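Local coordinates for protein yahD a copper inducible hydrolase (PDB 3OG9), which probably acts as a hydrolase of the alpha/beta-hydrolase fold, is induced by copper, and binds D-malate in its pocket, at residues 130-135 with 152-157; 135-140 with 168-173; 82-87 with 122-127. All coordinates share one frame; numbering follows the deposited sequence.

All three contacts belong to one alpha/beta-hydrolase fold. Contact 3 closes first along the chain, tying helix 76-97 to the loop between helix 111-121 and strand 129-133. The segments of contacts 1 and 2 then alternate. Contact 1 pairs strand 129-133 with strand 151-156 in the central sheet. Contact 2 begins at the shared G135, just past strand 129-133, and rests the loop that follows on helix 165-177. The centres of contacts 1 and 2 are about 11 Å apart, and F168 packs on L154 and Y156. Contacts 2 and 3, centres about 17 Å apart, are joined by the R122-E139 salt bridge. Contact 2 reaches the malate pocket through M136, contact 1 lies just beside it, and contact 3 stands farther off.

Contact 1: residues 130-135 with 152-157; sequences IIAFHG and VFLSYA
I130 to F133 and V152 to S155 pair as neighbouring parallel strands of the central sheet of an alpha/beta hydrolase, 151-156 lying one strand in from its edge. Their axes run 4.7 Å apart and diverge by only 5°. Three backbone bonds join them: F153 N to I130 O at 2.8 Å, A132 N to F153 O at 2.8 Å, and S155 N to A132 O at 3.1 Å. On one face, A132 CB meets the CD2 branch of L154 at 3.6 Å. On the other, the rings of F133 and F153 meet obliquely, CE1 of the former 3.7 Å from CE2 of the latter.

Beyond the last bridge a side chain takes over one half of the pairing. S155 sets its OG between its own backbone N and carbonyl carbon (chi1 69°), which aims the hydroxyl at the neighbouring segment, where H134 N donates to it at 2.9 Å. The same OG sits 3.6 Å above the H134 ring, over its centre. E197 holds both residues, one carboxylate oxygen bonded to S155 OG and the other to H134 NE2. One water joins A132 O, G135 N and S155 O, while another connects H134 ND1 with A157 N. With an alanine in place of H134, E197 OE1 would probably lose this imidazole partner, and a gap would be likely to open beside S155 OG and A157. H134 also touches D160, the acid of a probable Ser-His-Asp triad.

I131, F133 and F153 face helix 195-208, with A201 and W204 among their neighbours, whereas I130, A132 and V152 pack against helix 111-121. Strand 105-109 continues the sheet beyond I131 and F133, and strand 181-186 does so beyond V152.

Contact 2: residues 135-140 with 168-173; sequences GMQLED and FGDLKG
G135, M136 and Q137 form the start of the loop after strand 129-133 of the alpha/beta-hydrolase sheet, and they lie against F168, D170 and L171 of helix 165-177. The loop borders the ligand site. M136 leaves the backbone away from the helix, and its side chain touches the bound D-malate, which puts the helix on the far side of this loop from the ligand.

No direct hydrogen bond crosses between the segments; L171 lays an apolar side chain over the loop backbone. It extends CG anti to its backbone N (chi1 172°), and its CD2 branch comes to 3.9 Å from M136 N. L171 CB lies 3.9 Å from Q137 N and 4.2 Å from Q137 CB. Both of these amides have polar partners elsewhere: M136 N bonds to OD1 of the malate-binding N114, and Q137 N bonds to N167 OD1. F168 offers G135 O the edge of its ring, with CD1 at 3.7 Å, while the ring itself stacks on Y156 of the neighbouring strand.

Q137 reaches across the flank of the helix with an extended chain, its CG anti to the backbone N (chi1 -176°). Its amide straddles D170 CB, with OE1 and NE2 both 3.7 Å from that carbon, and is turned only 20° from the D170 carboxylate plane. The amide is fixed at both ends, with NE2 bonded to D174 OD1 one turn farther along the helix and OE1 to K71 NZ. A single water completes the link by donating to Q137 OE1 at 2.9 Å and to D170 OD2 at 2.7 Å.

Contact 3: residues 82-87 with 122-127; sequences ETDWLT and RGKINF
K124 reaches from the loop after helix 111-121 to helix 76-97, where T83 and D84 receive its ammonium group. A Schellman motif with G123 at positive phi ends helix 111-121 just before it. The lysine chain is extended beyond CG, which carries NZ across T83 at about a right angle. There NZ donates to T83 OG1 at 2.8 Å and makes a salt bridge to D84, modelled at 2.5 Å between K124 NZ and D84 OD1, so its exact length is doubtful. As modelled, NZ meets that oxygen from above the carboxylate plane. T83 keeps OG1 between its backbone N and carbonyl carbon (chi1 58°), from which the hydroxyl, with its single proton, can turn back to L79 O or D80 O of its own helix.

One turn farther along the helix, I125 slides past T87 in the opposite direction, its CD1 3.8 Å from T87 CA. T87 is deposited in two conformers; in the one given, OG1 stands anti to the backbone N (chi1 178°) and donates to K124 O at 2.8 Å, from above the carbonyl plane, a bond therefore doubtful as a permanent link.

D80 OD1 adds a second salt bridge to K124 NZ. Two carboxylates and a hydroxyl around one ammonium group would probably stabilise its positive charge.

Contact 1: residues 130-135 with 152-157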
ATOM      1  N   ILE A 130       5.239   2.058   5.816  1.00  7.23           N
ATOM      2  CA  ILE A 130       4.302   2.115   4.686  1.00  6.76           C
ATOM      3  C   ILE A 130       4.209   3.540   4.162  1.00  6.64           C
ATOM      4  O   ILE A 130       4.131   4.492   4.927  1.00  6.52           O
ATOM      5  CB  ILE A 130       2.883   1.646   5.119  1.00  7.22           C
ATOM      6  CG1 ILE A 130       2.904   0.158   5.482  1.00  7.94           C
ATOM      7  CG2 ILE A 130       1.828   1.881   3.978  1.00  7.51           C
ATOM      8  CD1 ILE A 130       1.517  -0.438   5.681  1.00  9.33           C
ATOM      9  N   ILE A 131       4.240   3.674   2.842  1.00  6.52           N
ATOM     10  CA  ILE A 131       3.951   4.918   2.162  1.00  5.59           C
ATOM     11  C   ILE A 131       2.700   4.608   1.357  1.00  6.03           C
ATOM     12  O   ILE A 131       2.745   3.797   0.409  1.00  5.40           O
ATOM     13  CB  ILE A 131       5.136   5.317   1.238  1.00  6.61           C
ATOM     14  CG1 ILE A 131       6.350   5.658   2.116  1.00  7.99           C
ATOM     15  CG2 ILE A 131       4.775   6.546   0.327  1.00  6.70           C
ATOM     16  CD1 ILE A 131       7.657   5.917   1.401  1.00  5.70           C
ATOM     17  N   ALA A 132       1.578   5.227   1.744  1.00  5.33           N
ATOM     18  CA  ALA A 132       0.275   4.945   1.089  1.00  5.11           C
ATOM     19  C   ALA A 132      -0.228   6.200   0.406  1.00  4.92           C
ATOM     20  O   ALA A 132      -0.614   7.137   1.089  1.00  7.08           O
ATOM     21  CB  ALA A 132      -0.758   4.504   2.119  1.00  3.53           C
ATOM     22  N   PHE A 133      -0.220   6.233  -0.922  1.00  5.25           N
ATOM     23  CA  PHE A 133      -0.786   7.373  -1.653  1.00  5.36           C
ATOM     24  C   PHE A 133      -2.255   7.178  -1.930  1.00  5.64           C
ATOM     25  O   PHE A 133      -2.648   6.200  -2.583  1.00  5.21           O
ATOM     26  CB  PHE A 133      -0.046   7.620  -2.961  1.00  4.27           C
ATOM     27  CG  PHE A 133       1.441   7.889  -2.791  1.00  5.94           C
ATOM     28  CD1 PHE A 133       1.896   9.073  -2.210  1.00  7.14           C
ATOM     29  CD2 PHE A 133       2.392   6.965  -3.251  1.00  4.00           C
ATOM     30  CE1 PHE A 133       3.296   9.323  -2.063  1.00  6.32           C
ATOM     31  CE2 PHE A 133       3.789   7.214  -3.108  1.00  4.24           C
ATOM     32  CZ  PHE A 133       4.230   8.380  -2.522  1.00  5.18           C
ATOM     33  N   HIS A 134      -3.062   8.100  -1.413  1.00  5.61           N
ATOM     34  CA  HIS A 134      -4.517   8.086  -1.590  1.00  6.38           C
ATOM     35  C   HIS A 134      -5.180   6.779  -1.161  1.00  6.37           C
ATOM     36  O   HIS A 134      -6.036   6.214  -1.876  1.00  5.39           O
ATOM     37  CB  HIS A 134      -4.876   8.510  -3.026  1.00  6.62           C
ATOM     38  CG  HIS A 134      -4.324   9.853  -3.345  1.00  6.96           C
ATOM     39  ND1 HIS A 134      -4.809  10.996  -2.750  1.00  9.51           N
ATOM     40  CD2 HIS A 134      -3.250  10.230  -4.077  1.00  6.65           C
ATOM     41  CE1 HIS A 134      -4.069  12.027  -3.122  1.00 11.05           C
ATOM     42  NE2 HIS A 134      -3.123  11.590  -3.933  1.00  9.12           N
ATOM     43  N   GLY A 135      -4.793   6.341   0.038  1.00  7.19           N
ATOM     44  CA  GLY A 135      -5.357   5.167   0.662  1.00  7.26           C
ATOM     45  C   GLY A 135      -6.621   5.477   1.469  1.00  7.83           C
ATOM     46  O   GLY A 135      -6.995   6.657   1.710  1.00  7.20           O
ATOM     47  N   VAL A 152       4.510   5.675   9.252  1.00  3.71           N
ATOM     48  CA  VAL A 152       3.647   5.463   8.094  1.00  4.29           C
ATOM     49  C   VAL A 152       3.376   6.836   7.475  1.00  3.88           C
ATOM     50  O   VAL A 152       3.086   7.796   8.210  1.00  5.00           O
ATOM     51  CB  VAL A 152       2.287   4.791   8.517  1.00  3.32           C
ATOM     52  CG1 VAL A 152       1.262   4.849   7.354  1.00  3.35           C
ATOM     53  CG2 VAL A 152       2.526   3.314   8.920  1.00  6.47           C
ATOM     54  N   PHE A 153       3.492   6.928   6.154  1.00  3.58           N
ATOM     55  CA  PHE A 153       3.198   8.173   5.392  1.00  3.94           C
ATOM     56  C   PHE A 153       1.887   7.971   4.623  1.00  3.88           C
ATOM     57  O   PHE A 153       1.727   6.920   3.975  1.00  4.05           O
ATOM     58  CB  PHE A 153       4.331   8.402   4.361  1.00  3.70           C
ATOM     59  CG  PHE A 153       4.123   9.630   3.461  1.00  4.62           C
ATOM     60  CD1 PHE A 153       4.715  10.844   3.777  1.00  6.89           C
ATOM     61  CD2 PHE A 153       3.379   9.533   2.295  1.00  5.14           C
ATOM     62  CE1 PHE A 153       4.538  11.967   2.934  1.00  6.19           C
ATOM     63  CE2 PHE A 153       3.181  10.647   1.433  1.00  8.15           C
ATOM     64  CZ  PHE A 153       3.749  11.865   1.778  1.00  4.47           C
ATOM     65  N   LEU A 154       0.954   8.936   4.725  1.00  4.74           N
ATOM     66  CA  LEU A 154      -0.327   8.872   4.036  1.00  4.38           C
ATOM     67  C   LEU A 154      -0.569  10.159   3.312  1.00  5.44           C
ATOM     68  O   LEU A 154      -0.364  11.248   3.882  1.00  6.71           O
ATOM     69  CB  LEU A 154      -1.504   8.696   5.020  1.00  4.36           C
ATOM     70  CG  LEU A 154      -1.463   7.517   5.978  1.00  4.13           C
ATOM     71  CD1 LEU A 154      -2.601   7.619   7.017  1.00  5.65           C
ATOM     72  CD2 LEU A 154      -1.559   6.183   5.239  1.00  4.28           C
ATOM     73  N   SER A 155      -1.059  10.063   2.084  1.00  4.88           N
ATOM     74  CA  SER A 155      -1.556  11.294   1.421  1.00  4.83           C
ATOM     75  C   SER A 155      -3.078  11.264   1.353  1.00  5.61           C
ATOM     76  O   SER A 155      -3.673  10.190   1.334  1.00  4.59           O
ATOM     77  CB  SER A 155      -0.993  11.438   0.025  1.00  5.03           C
ATOM     78  OG  SER A 155      -1.518  10.450  -0.839  1.00  6.69           O
ATOM     79  N   TYR A 156      -3.680  12.461   1.259  1.00  6.19           N
ATOM     80  CA  TYR A 156      -5.105  12.602   1.139  1.00  7.52           C
ATOM     81  C   TYR A 156      -5.351  13.886   0.329  1.00  8.52           C
ATOM     82  O   TYR A 156      -4.580  14.841   0.454  1.00  8.72           O
ATOM     83  CB  TYR A 156      -5.670  12.709   2.565  1.00  8.63           C
ATOM     84  CG  TYR A 156      -7.091  13.147   2.643  1.00 12.59           C
ATOM     85  CD1 TYR A 156      -8.134  12.265   2.301  1.00 12.31           C
ATOM     86  CD2 TYR A 156      -7.410  14.455   3.040  1.00 11.58           C
ATOM     87  CE1 TYR A 156      -9.469  12.687   2.352  1.00 16.20           C
ATOM     88  CE2 TYR A 156      -8.737  14.873   3.110  1.00 15.22           C
ATOM     89  CZ  TYR A 156      -9.757  13.990   2.772  1.00 15.51           C
ATOM     90  OH  TYR A 156     -11.080  14.417   2.819  1.00 17.07           O
ATOM     91  N   ALA A 157      -6.386  13.909  -0.510  1.00  7.99           N
ATOM     92  CA  ALA A 157      -6.835  15.201  -1.060  1.00  9.65           C
ATOM     93  C   ALA A 157      -8.283  15.467  -0.634  1.00 10.75           C
ATOM     94  O   ALA A 157      -9.093  14.555  -0.668  1.00  9.30           O
ATOM     95  CB  ALA A 157      -6.707  15.220  -2.589  1.00  9.06           C
TER
HETATM   96  O   HOH W   1      -3.251   7.547   2.126  1.00 11.97           O
HETATM   97  O   HOH W   2      -7.157  10.939  -1.144  1.00 11.30           O
HETATM   98  O   HOH W   3      -6.535   9.330   0.998  1.00  6.22           O

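Contact 2: residues 135-140 with 168-173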
ATOM      1  N   GLY A 135      -4.793   6.341   0.038  1.00  7.19           N
ATOM      2  CA  GLY A 135      -5.357   5.167   0.662  1.00  7.26           C
ATOM      3  C   GLY A 135      -6.621   5.477   1.469  1.00  7.83           C
ATOM      4  O   GLY A 135      -6.995   6.657   1.710  1.00  7.20           O
ATOM      5  N   MET A 136      -7.269   4.401   1.928  1.00  7.11           N
ATOM      6  CA  MET A 136      -8.502   4.505   2.670  1.00  7.57           C
ATOM      7  C   MET A 136      -8.700   3.283   3.527  1.00  7.21           C
ATOM      8  O   MET A 136      -8.006   2.285   3.357  1.00  5.78           O
ATOM      9  CB  MET A 136      -9.674   4.627   1.692  1.00  7.59           C
ATOM     10  CG  MET A 136      -9.969   3.341   0.871  1.00  8.33           C
ATOM     11  SD  MET A 136     -11.031   3.723  -0.534  1.00 15.11           S
ATOM     12  CE  MET A 136     -12.375   4.480   0.301  1.00 11.06           C
ATOM     13  N   GLN A 137      -9.670   3.360   4.449  1.00  6.18           N
ATOM     14  CA  GLN A 137     -10.084   2.177   5.202  1.00  7.22           C
ATOM     15  C   GLN A 137     -10.991   1.268   4.333  1.00  7.86           C
ATOM     16  O   GLN A 137     -11.982   1.739   3.786  1.00  9.12           O
ATOM     17  CB  GLN A 137     -10.810   2.624   6.485  1.00  7.59           C
ATOM     18  CG  GLN A 137     -11.182   1.470   7.373  1.00 10.43           C
ATOM     19  CD  GLN A 137     -12.149   1.834   8.438  1.00 17.05           C
ATOM     20  OE1 GLN A 137     -13.304   2.205   8.157  1.00 15.45           O
ATOM     21  NE2 GLN A 137     -11.707   1.721   9.688  1.00 16.48           N
ATOM     22  N   LEU A 138     -10.667  -0.022   4.232  1.00  8.17           N
ATOM     23  CA  LEU A 138     -11.495  -1.000   3.509  1.00  9.40           C
ATOM     24  C   LEU A 138     -12.598  -1.661   4.378  1.00 10.63           C
ATOM     25  O   LEU A 138     -13.667  -2.006   3.874  1.00 10.14           O
ATOM     26  CB  LEU A 138     -10.583  -2.097   2.939  1.00  8.82           C
ATOM     27  CG  LEU A 138      -9.598  -1.580   1.895  1.00  8.48           C
ATOM     28  CD1 LEU A 138      -8.839  -2.745   1.357  1.00  8.52           C
ATOM     29  CD2 LEU A 138     -10.366  -0.825   0.769  1.00  3.41           C
ATOM     30  N   GLU A 139     -12.312  -1.849   5.666  1.00 11.41           N
ATOM     31  CA  GLU A 139     -13.223  -2.506   6.581  1.00 13.79           C
ATOM     32  C   GLU A 139     -12.974  -2.034   8.022  1.00 15.84           C
ATOM     33  O   GLU A 139     -11.866  -1.592   8.374  1.00 14.96           O
ATOM     34  CB  GLU A 139     -13.079  -4.043   6.472  1.00 14.07           C
ATOM     35  CG  GLU A 139     -11.622  -4.499   6.511  1.00 14.46           C
ATOM     36  CD  GLU A 139     -11.443  -5.979   6.846  1.00 17.32           C
ATOM     37  OE1 GLU A 139     -12.481  -6.652   7.167  1.00 18.66           O
ATOM     38  OE2 GLU A 139     -10.260  -6.445   6.808  1.00 12.05           O
ATOM     39  N   ASP A 140     -14.005  -2.124   8.853  1.00 17.11           N
ATOM     40  CA  ASP A 140     -13.851  -1.855  10.281  1.00 19.83           C
ATOM     41  C   ASP A 140     -13.783  -3.214  10.984  1.00 20.63           C
ATOM     42  O   ASP A 140     -14.598  -4.103  10.698  1.00 20.34           O
ATOM     43  CB  ASP A 140     -15.033  -1.026  10.781  1.00 21.12           C
ATOM     44  CG  ASP A 140     -14.807  -0.447  12.182  1.00 24.36           C
ATOM     45  OD1 ASP A 140     -13.663  -0.490  12.695  1.00 29.28           O
ATOM     46  OD2 ASP A 140     -15.784   0.061  12.773  1.00 29.63           O
ATOM     47  N   PHE A 168     -11.170   8.474   5.580  1.00 10.02           N
ATOM     48  CA  PHE A 168      -9.761   8.760   5.881  1.00  9.08           C
ATOM     49  C   PHE A 168      -9.486   8.992   7.388  1.00  8.85           C
ATOM     50  O   PHE A 168      -8.484   8.516   7.900  1.00  8.74           O
ATOM     51  CB  PHE A 168      -9.222   9.899   5.006  1.00  9.24           C
ATOM     52  CG  PHE A 168      -7.706  10.040   5.062  1.00  9.50           C
ATOM     53  CD1 PHE A 168      -6.871   9.085   4.448  1.00  7.95           C
ATOM     54  CD2 PHE A 168      -7.119  11.121   5.755  1.00 10.72           C
ATOM     55  CE1 PHE A 168      -5.447   9.205   4.515  1.00  6.13           C
ATOM     56  CE2 PHE A 168      -5.693  11.252   5.839  1.00  8.20           C
ATOM     57  CZ  PHE A 168      -4.862  10.292   5.232  1.00  6.71           C
ATOM     58  N   GLY A 169     -10.398   9.676   8.094  1.00  8.66           N
ATOM     59  CA  GLY A 169     -10.330   9.787   9.576  1.00  8.09           C
ATOM     60  C   GLY A 169     -10.297   8.455  10.313  1.00  7.84           C
ATOM     61  O   GLY A 169      -9.606   8.291  11.352  1.00  7.44           O
ATOM     62  N   ASP A 170     -11.076   7.495   9.817  1.00  8.59           N
ATOM     63  CA  ASP A 170     -11.088   6.147  10.390  1.00  9.24           C
ATOM     64  C   ASP A 170      -9.795   5.400  10.119  1.00  8.69           C
ATOM     65  O   ASP A 170      -9.301   4.680  10.988  1.00  9.85           O
ATOM     66  CB  ASP A 170     -12.303   5.319   9.908  1.00  9.27           C
ATOM     67  CG  ASP A 170     -13.612   5.657  10.670  1.00 14.39           C
ATOM     68  OD1 ASP A 170     -13.589   6.005  11.897  1.00 18.87           O
ATOM     69  OD2 ASP A 170     -14.695   5.549  10.043  1.00 17.31           O
ATOM     70  N   LEU A 171      -9.253   5.533   8.910  1.00  8.29           N
ATOM     71  CA  LEU A 171      -7.948   4.941   8.622  1.00  7.45           C
ATOM     72  C   LEU A 171      -6.839   5.496   9.545  1.00  6.45           C
ATOM     73  O   LEU A 171      -6.057   4.740  10.092  1.00  5.78           O
ATOM     74  CB  LEU A 171      -7.563   5.174   7.148  1.00  7.10           C
ATOM     75  CG  LEU A 171      -6.129   4.751   6.801  1.00  8.36           C
ATOM     76  CD1 LEU A 171      -6.001   3.212   6.882  1.00  6.06           C
ATOM     77  CD2 LEU A 171      -5.784   5.267   5.394  1.00  5.94           C
ATOM     78  N   LYS A 172      -6.777   6.812   9.683  1.00  6.97           N
ATOM     79  CA  LYS A 172      -5.752   7.439  10.532  1.00  7.37           C
ATOM     80  C   LYS A 172      -5.939   6.966  11.994  1.00  8.35           C
ATOM     81  O   LYS A 172      -4.982   6.590  12.699  1.00  7.45           O
ATOM     82  CB  LYS A 172      -5.920   8.959  10.458  1.00  8.09           C
ATOM     83  CG  LYS A 172      -5.380   9.612   9.209  1.00  8.25           C
ATOM     84  CD  LYS A 172      -5.380  11.147   9.427  1.00 11.82           C
ATOM     85  CE  LYS A 172      -6.778  11.723   9.623  1.00  9.97           C
ATOM     86  NZ  LYS A 172      -6.668  13.193   9.856  1.00 12.85           N
ATOM     87  N   GLY A 173      -7.196   6.969  12.413  1.00  8.97           N
ATOM     88  CA  GLY A 173      -7.576   6.524  13.768  1.00  9.89           C
ATOM     89  C   GLY A 173      -7.177   5.082  14.030  1.00  9.86           C
ATOM     90  O   GLY A 173      -6.625   4.774  15.086  1.00  9.31           O
TER
HETATM   91  O   HOH W   4     -14.826   4.556   7.556  1.00 24.08           O

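Contact 3: residues 82-87 with 122-127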
ATOM      1  N   GLU A  82      -7.245 -12.794  -1.013  1.00  8.66           N
ATOM      2  CA  GLU A  82      -6.133 -12.261  -1.826  1.00  8.93           C
ATOM      3  C   GLU A  82      -5.018 -11.752  -0.936  1.00  9.04           C
ATOM      4  O   GLU A  82      -3.831 -11.856  -1.293  1.00  8.58           O
ATOM      5  CB  GLU A  82      -6.597 -11.156  -2.771  1.00  9.33           C
ATOM      6  CG  GLU A  82      -7.547 -11.656  -3.866  1.00 11.28           C
ATOM      7  CD  GLU A  82      -6.903 -12.721  -4.744  1.00 15.47           C
ATOM      8  OE1 GLU A  82      -5.757 -12.545  -5.228  1.00 16.20           O
ATOM      9  OE2 GLU A  82      -7.543 -13.772  -4.928  1.00 18.99           O
ATOM     10  N   THR A  83      -5.378 -11.231   0.232  1.00  8.28           N
ATOM     11  CA  THR A  83      -4.320 -10.821   1.170  1.00  8.95           C
ATOM     12  C   THR A  83      -3.572 -12.020   1.800  1.00  9.28           C
ATOM     13  O   THR A  83      -2.380 -11.915   2.083  1.00  7.72           O
ATOM     14  CB  THR A  83      -4.766  -9.818   2.217  1.00  9.46           C
ATOM     15  OG1 THR A  83      -5.860 -10.335   2.978  1.00  8.73           O
ATOM     16  CG2 THR A  83      -5.158  -8.464   1.539  1.00  9.26           C
ATOM     17  N   ASP A  84      -4.248 -13.152   1.972  1.00  9.89           N
ATOM     18  CA  ASP A  84      -3.546 -14.400   2.377  1.00  9.98           C
ATOM     19  C   ASP A  84      -2.589 -14.805   1.278  1.00  9.69           C
ATOM     20  O   ASP A  84      -1.419 -15.159   1.536  1.00  8.70           O
ATOM     21  CB  ASP A  84      -4.513 -15.539   2.651  1.00 10.86           C
ATOM     22  CG  ASP A  84      -5.200 -15.420   4.004  1.00 12.95           C
ATOM     23  OD1 ASP A  84      -4.870 -14.526   4.804  1.00 16.32           O
ATOM     24  OD2 ASP A  84      -6.103 -16.223   4.239  1.00 16.68           O
ATOM     25  N   TRP A  85      -3.068 -14.732   0.039  1.00  9.74           N
ATOM     26  CA  TRP A  85      -2.244 -15.074  -1.111  1.00  9.18           C
ATOM     27  C   TRP A  85      -1.038 -14.142  -1.221  1.00  8.65           C
ATOM     28  O   TRP A  85       0.102 -14.603  -1.367  1.00  6.82           O
ATOM     29  CB  TRP A  85      -3.046 -15.030  -2.423  1.00 10.88           C
ATOM     30  CG  TRP A  85      -2.082 -15.175  -3.588  1.00 12.27           C
ATOM     31  CD1 TRP A  85      -1.499 -16.320  -4.030  1.00 14.26           C
ATOM     32  CD2 TRP A  85      -1.539 -14.114  -4.372  1.00 13.65           C
ATOM     33  NE1 TRP A  85      -0.654 -16.046  -5.093  1.00 15.80           N
ATOM     34  CE2 TRP A  85      -0.659 -14.693  -5.312  1.00 13.64           C
ATOM     35  CE3 TRP A  85      -1.743 -12.728  -4.402  1.00 12.68           C
ATOM     36  CZ2 TRP A  85       0.019 -13.938  -6.255  1.00 13.78           C
ATOM     37  CZ3 TRP A  85      -1.069 -11.981  -5.341  1.00 14.29           C
ATOM     38  CH2 TRP A  85      -0.186 -12.591  -6.251  1.00 12.64           C
ATOM     39  N   LEU A  86      -1.290 -12.831  -1.106  1.00  8.04           N
ATOM     40  CA  LEU A  86      -0.224 -11.859  -1.260  1.00  9.30           C
ATOM     41  C   LEU A  86       0.830 -11.961  -0.145  1.00  8.40           C
ATOM     42  O   LEU A  86       1.996 -11.867  -0.415  1.00  8.60           O
ATOM     43  CB  LEU A  86      -0.788 -10.427  -1.347  1.00  8.54           C
ATOM     44  CG  LEU A  86       0.200  -9.280  -1.642  1.00  9.64           C
ATOM     45  CD1 LEU A  86       0.997  -9.509  -2.901  1.00  7.54           C
ATOM     46  CD2 LEU A  86      -0.574  -7.958  -1.730  1.00  9.95           C
ATOM     47  N   THR A  87       0.401 -12.145   1.098  0.70  9.67           N
ATOM     48  CA  THR A  87       1.380 -12.307   2.182  0.70 10.23           C
ATOM     49  C   THR A  87       2.286 -13.526   1.913  0.70  9.48           C
ATOM     50  O   THR A  87       3.501 -13.448   2.073  0.70  8.85           O
ATOM     51  CB  THR A  87       0.734 -12.307   3.610  0.70 11.21           C
ATOM     52  OG1 THR A  87       1.752 -12.528   4.603  0.70 10.30           O
ATOM     53  CG2 THR A  87      -0.311 -13.366   3.740  0.70 12.92           C
ATOM     54  N   ARG A 122      -4.135  -5.881   9.879  1.00 12.06           N
ATOM     55  CA  ARG A 122      -4.569  -7.227  10.200  1.00 12.23           C
ATOM     56  C   ARG A 122      -3.423  -8.063  10.742  1.00 12.36           C
ATOM     57  O   ARG A 122      -3.656  -9.215  11.128  1.00 13.22           O
ATOM     58  CB  ARG A 122      -5.127  -7.919   8.943  1.00 12.49           C
ATOM     59  CG  ARG A 122      -6.543  -7.482   8.527  1.00 14.68           C
ATOM     60  CD  ARG A 122      -7.566  -8.150   9.412  1.00 18.58           C
ATOM     61  NE  ARG A 122      -8.957  -7.934   9.032  1.00 19.31           N
ATOM     62  CZ  ARG A 122      -9.974  -8.494   9.674  1.00 24.75           C
ATOM     63  NH1 ARG A 122      -9.737  -9.285  10.712  1.00 28.09           N
ATOM     64  NH2 ARG A 122     -11.222  -8.276   9.296  1.00 27.30           N
ATOM     65  N   GLY A 123      -2.192  -7.532  10.702  1.00 11.64           N
ATOM     66  CA  GLY A 123      -0.989  -8.276  11.141  1.00 12.02           C
ATOM     67  C   GLY A 123      -0.581  -9.444  10.244  1.00 12.95           C
ATOM     68  O   GLY A 123       0.038 -10.405  10.706  1.00 12.78           O
ATOM     69  N   LYS A 124      -0.912  -9.363   8.958  1.00 12.21           N
ATOM     70  CA  LYS A 124      -0.547 -10.421   8.018  1.00 12.67           C
ATOM     71  C   LYS A 124       0.887 -10.259   7.491  1.00 12.87           C
ATOM     72  O   LYS A 124       1.534 -11.258   7.136  1.00 13.51           O
ATOM     73  CB  LYS A 124      -1.539 -10.512   6.860  1.00 12.18           C
ATOM     74  CG  LYS A 124      -2.986 -10.869   7.218  1.00 11.58           C
ATOM     75  CD  LYS A 124      -3.758 -11.177   5.906  1.00 11.90           C
ATOM     76  CE  LYS A 124      -5.191 -11.580   6.183  1.00 11.64           C
ATOM     77  NZ  LYS A 124      -5.917 -12.213   5.008  1.00 13.27           N
ATOM     78  N   ILE A 125       1.375  -9.018   7.433  1.00 12.81           N
ATOM     79  CA  ILE A 125       2.775  -8.727   7.076  1.00 13.07           C
ATOM     80  C   ILE A 125       3.345  -7.678   8.054  1.00 13.34           C
ATOM     81  O   ILE A 125       2.724  -6.648   8.310  1.00 13.44           O
ATOM     82  CB  ILE A 125       2.979  -8.194   5.604  1.00 13.02           C
ATOM     83  CG1 ILE A 125       2.420  -9.145   4.550  1.00 16.43           C
ATOM     84  CG2 ILE A 125       4.484  -8.014   5.273  1.00 13.52           C
ATOM     85  CD1 ILE A 125       2.902  -8.885   3.050  1.00 13.20           C
ATOM     86  N   ASN A 126       4.535  -7.957   8.575  1.00 13.22           N
ATOM     87  CA  ASN A 126       5.253  -7.031   9.446  1.00 13.65           C
ATOM     88  C   ASN A 126       6.168  -6.084   8.645  1.00 12.97           C
ATOM     89  O   ASN A 126       7.409  -6.137   8.767  1.00 12.85           O
ATOM     90  CB  ASN A 126       6.060  -7.837  10.467  1.00 14.63           C
ATOM     91  CG  ASN A 126       6.637  -6.969  11.575  1.00 15.78           C
ATOM     92  OD1 ASN A 126       6.017  -5.999  12.027  1.00 20.19           O
ATOM     93  ND2 ASN A 126       7.838  -7.304  11.994  1.00 19.69           N
ATOM     94  N   PHE A 127       5.560  -5.224   7.823  1.00 11.39           N
ATOM     95  CA  PHE A 127       6.329  -4.165   7.135  1.00 10.60           C
ATOM     96  C   PHE A 127       7.048  -3.271   8.156  1.00  9.27           C
ATOM     97  O   PHE A 127       6.532  -3.004   9.252  1.00 10.30           O
ATOM     98  CB  PHE A 127       5.424  -3.237   6.306  1.00 10.37           C
ATOM     99  CG  PHE A 127       4.710  -3.903   5.152  1.00 10.73           C
ATOM    100  CD1 PHE A 127       5.423  -4.460   4.097  1.00 11.24           C
ATOM    101  CD2 PHE A 127       3.314  -3.909   5.114  1.00 10.88           C
ATOM    102  CE1 PHE A 127       4.751  -5.055   3.010  1.00 12.15           C
ATOM    103  CE2 PHE A 127       2.634  -4.486   4.053  1.00 10.65           C
ATOM    104  CZ  PHE A 127       3.352  -5.067   2.999  1.00 10.46           C
TER